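Local coordinates for uncharacterized protein (PDB 4E6F) that is of unknown function but carries a DUF4468 domain with a TBP-like fold, a curved antiparallel sheet with helices packed against it, at residues A[80-84]-A[150-154]. Numbering follows the deposited sequence.
Sequences WIVFS and KWRRK. With NO3 (nitrate ion), chain C.
Helix 149-169 packs on strand 72-85 of the antiparallel sheet, a strand within the TBP-like DUF4468 family domain. The contact joins Phe-83 and Ile-81 to Lys-150, Trp-151 and Lys-154 near the start of the helix. The axes of the two short segments approach to 9.2 Å and cross at 123°. The Phe-83 ring reaches from the strand to the helix. Phe-83 CZ points at the face of the Trp-151 six-membered ring, 3.6 Å from Trp-151 CE3. The two rings form an edge-to-face pair with their planes at 62°. The aliphatic chain of Lys-150 lies over one face of the Phe-83 ring and crosses it at about a right angle. Lys-150 CG makes a CH-pi contact, 3.9 Å from the ring centroid. Lys-150 CG sits between the backbone N and the carbonyl carbon (chi1 68°), and the extended chain beyond it runs across the ring to a salt bridge with Asp-91. Asp-91 is also the residue facing Phe-83 and Ser-84 in a classic beta bulge.

Lys-154 CG fills in at the edge of the Phe-83 ring. Ile-81 CG2 rests against Lys-154 CB at 3.5 Å. The Lys-154 chain bends at chi2 and again at chi4, which brings NZ round to a nitrate, probably from the crystallisation liquor. Lys-154 NZ donates to nitrate O2 at 2.8 Å and weakly to O3. Arg-153 NH1 adds a weak bond to O2, and Arg-153 NE is in a salt bridge with Asp-10.

With an alanine in place of Phe-83, the Lys-150 methylenes would probably lose the ring they lie on and the face of Trp-151 the edge that meets it. The lysines thus serve two roles: their methylenes pack on apolar groups, while the ammonium of Lys-150 meets Asp-91 and that of Lys-154 meets the nitrate, a small anion shared with Arg-153.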
loop_
_atom_site.group_PDB
_atom_site.type_symbol
_atom_site.label_atom_id
_atom_site.label_comp_id
_atom_site.label_asym_id
_atom_site.label_seq_id
_atom_site.Cartn_x
_atom_site.Cartn_y
_atom_site.Cartn_z
ATOM N N TRP A 80 1.882 9.257 -7.785
ATOM C CA TRP A 80 3.293 9.584 -7.676
ATOM C C TRP A 80 3.736 9.320 -6.254
ATOM O O TRP A 80 3.020 9.690 -5.303
ATOM C CB TRP A 80 3.558 11.074 -7.994
ATOM C CG TRP A 80 3.305 11.435 -9.421
ATOM C CD1 TRP A 80 2.302 12.228 -9.900
ATOM C CD2 TRP A 80 4.092 11.050 -10.559
ATOM N NE1 TRP A 80 2.416 12.364 -11.267
ATOM C CE2 TRP A 80 3.485 11.622 -11.702
ATOM C CE3 TRP A 80 5.245 10.257 -10.730
ATOM C CZ2 TRP A 80 4.000 11.447 -12.996
ATOM C CZ3 TRP A 80 5.735 10.061 -12.015
ATOM C CH2 TRP A 80 5.120 10.658 -13.129
ATOM N N ILE A 81 4.932 8.728 -6.102
ATOM C CA ILE A 81 5.612 8.579 -4.815
ATOM C C ILE A 81 6.838 9.491 -4.894
ATOM O O ILE A 81 7.679 9.279 -5.766
ATOM C CB ILE A 81 5.977 7.122 -4.461
ATOM C CG1 ILE A 81 4.703 6.305 -4.099
ATOM C CG2 ILE A 81 6.974 7.100 -3.282
ATOM C CD1 ILE A 81 5.012 4.830 -3.905
ATOM N N VAL A 82 6.920 10.502 -4.032
ATOM C CA VAL A 82 8.062 11.422 -4.076
ATOM C C VAL A 82 9.165 10.912 -3.153
ATOM O O VAL A 82 8.916 10.675 -1.971
ATOM C CB VAL A 82 7.618 12.869 -3.717
ATOM C CG1 VAL A 82 8.821 13.838 -3.604
ATOM C CG2 VAL A 82 6.606 13.367 -4.748
ATOM N N PHE A 83 10.409 10.836 -3.665
ATOM C CA PHE A 83 11.556 10.426 -2.845
ATOM C C PHE A 83 12.189 11.638 -2.164
ATOM O O PHE A 83 12.517 11.606 -0.981
ATOM C CB PHE A 83 12.612 9.722 -3.717
ATOM C CG PHE A 83 12.101 8.462 -4.366
ATOM C CD1 PHE A 83 11.558 7.434 -3.600
ATOM C CD2 PHE A 83 12.155 8.302 -5.743
ATOM C CE1 PHE A 83 11.106 6.255 -4.208
ATOM C CE2 PHE A 83 11.705 7.125 -6.350
ATOM C CZ PHE A 83 11.199 6.101 -5.572
ATOM N N SER A 84 12.413 12.699 -2.947
ATOM C CA SER A 84 13.047 13.913 -2.465
ATOM C C SER A 84 12.856 15.031 -3.456
ATOM O O SER A 84 12.513 14.808 -4.625
ATOM C CB SER A 84 14.537 13.687 -2.211
ATOM O OG SER A 84 15.187 13.339 -3.418
ATOM N N LYS A 150 15.389 4.241 -0.835
ATOM C CA LYS A 150 14.280 5.167 -1.096
ATOM C C LYS A 150 13.045 4.410 -1.564
ATOM O O LYS A 150 11.935 4.759 -1.178
ATOM C CB LYS A 150 14.671 6.270 -2.094
ATOM C CG LYS A 150 14.924 5.808 -3.537
ATOM C CD LYS A 150 15.486 6.979 -4.346
ATOM C CE LYS A 150 15.537 6.597 -5.811
ATOM N NZ LYS A 150 16.219 7.652 -6.639
ATOM N N TRP A 151 13.239 3.363 -2.376
ATOM C CA TRP A 151 12.146 2.539 -2.878
ATOM C C TRP A 151 11.452 1.787 -1.748
ATOM O O TRP A 151 10.224 1.806 -1.656
ATOM C CB TRP A 151 12.688 1.533 -3.903
ATOM C CG TRP A 151 13.313 2.209 -5.083
ATOM C CD1 TRP A 151 14.623 2.556 -5.236
ATOM C CD2 TRP A 151 12.628 2.701 -6.235
ATOM N NE1 TRP A 151 14.804 3.209 -6.434
ATOM C CE2 TRP A 151 13.590 3.313 -7.068
ATOM C CE3 TRP A 151 11.299 2.631 -6.679
ATOM C CZ2 TRP A 151 13.255 3.881 -8.309
ATOM C CZ3 TRP A 151 10.960 3.198 -7.895
ATOM C CH2 TRP A 151 11.930 3.827 -8.694
ATOM N N ARG A 152 12.236 1.126 -0.898
ATOM C CA ARG A 152 11.667 0.325 0.178
ATOM C C ARG A 152 11.028 1.221 1.261
ATOM O O ARG A 152 9.893 0.954 1.685
ATOM C CB ARG A 152 12.736 -0.591 0.765
ATOM C CG ARG A 152 12.195 -1.453 1.917
ATOM C CD ARG A 152 12.956 -2.764 2.003
ATOM N NE ARG A 152 12.675 -3.500 3.249
ATOM C CZ ARG A 152 12.596 -4.824 3.332
ATOM N NH1 ARG A 152 12.629 -5.570 2.236
ATOM N NH2 ARG A 152 12.419 -5.410 4.509
ATOM N N ARG A 153 11.730 2.287 1.706
ATOM C CA ARG A 153 11.124 3.171 2.702
ATOM C C ARG A 153 9.807 3.773 2.221
ATOM O O ARG A 153 8.822 3.778 2.970
ATOM C CB ARG A 153 12.055 4.351 3.031
ATOM C CG ARG A 153 13.246 4.005 3.877
ATOM C CD ARG A 153 13.850 5.279 4.467
ATOM N NE ARG A 153 15.214 5.040 4.935
ATOM C CZ ARG A 153 16.323 5.297 4.238
ATOM N NH1 ARG A 153 16.250 5.869 3.039
ATOM N NH2 ARG A 153 17.512 5.018 4.752
ATOM N N LYS A 154 9.820 4.386 1.027
ATOM C CA LYS A 154 8.636 5.114 0.578
ATOM C C LYS A 154 7.479 4.169 0.262
ATOM O O LYS A 154 6.326 4.570 0.464
ATOM C CB LYS A 154 8.967 6.064 -0.587
ATOM C CG LYS A 154 9.947 7.183 -0.179
ATOM C CD LYS A 154 9.433 8.065 0.942
ATOM C CE LYS A 154 10.284 9.296 1.164
ATOM N NZ LYS A 154 11.359 9.074 2.172
HETATM N N NO3 C . 14.356 8.124 0.865
HETATM O O1 NO3 C . 15.565 8.012 0.730
HETATM O O2 NO3 C . 13.738 7.599 1.764
HETATM O O3 NO3 C . 13.689 8.843 -0.035
#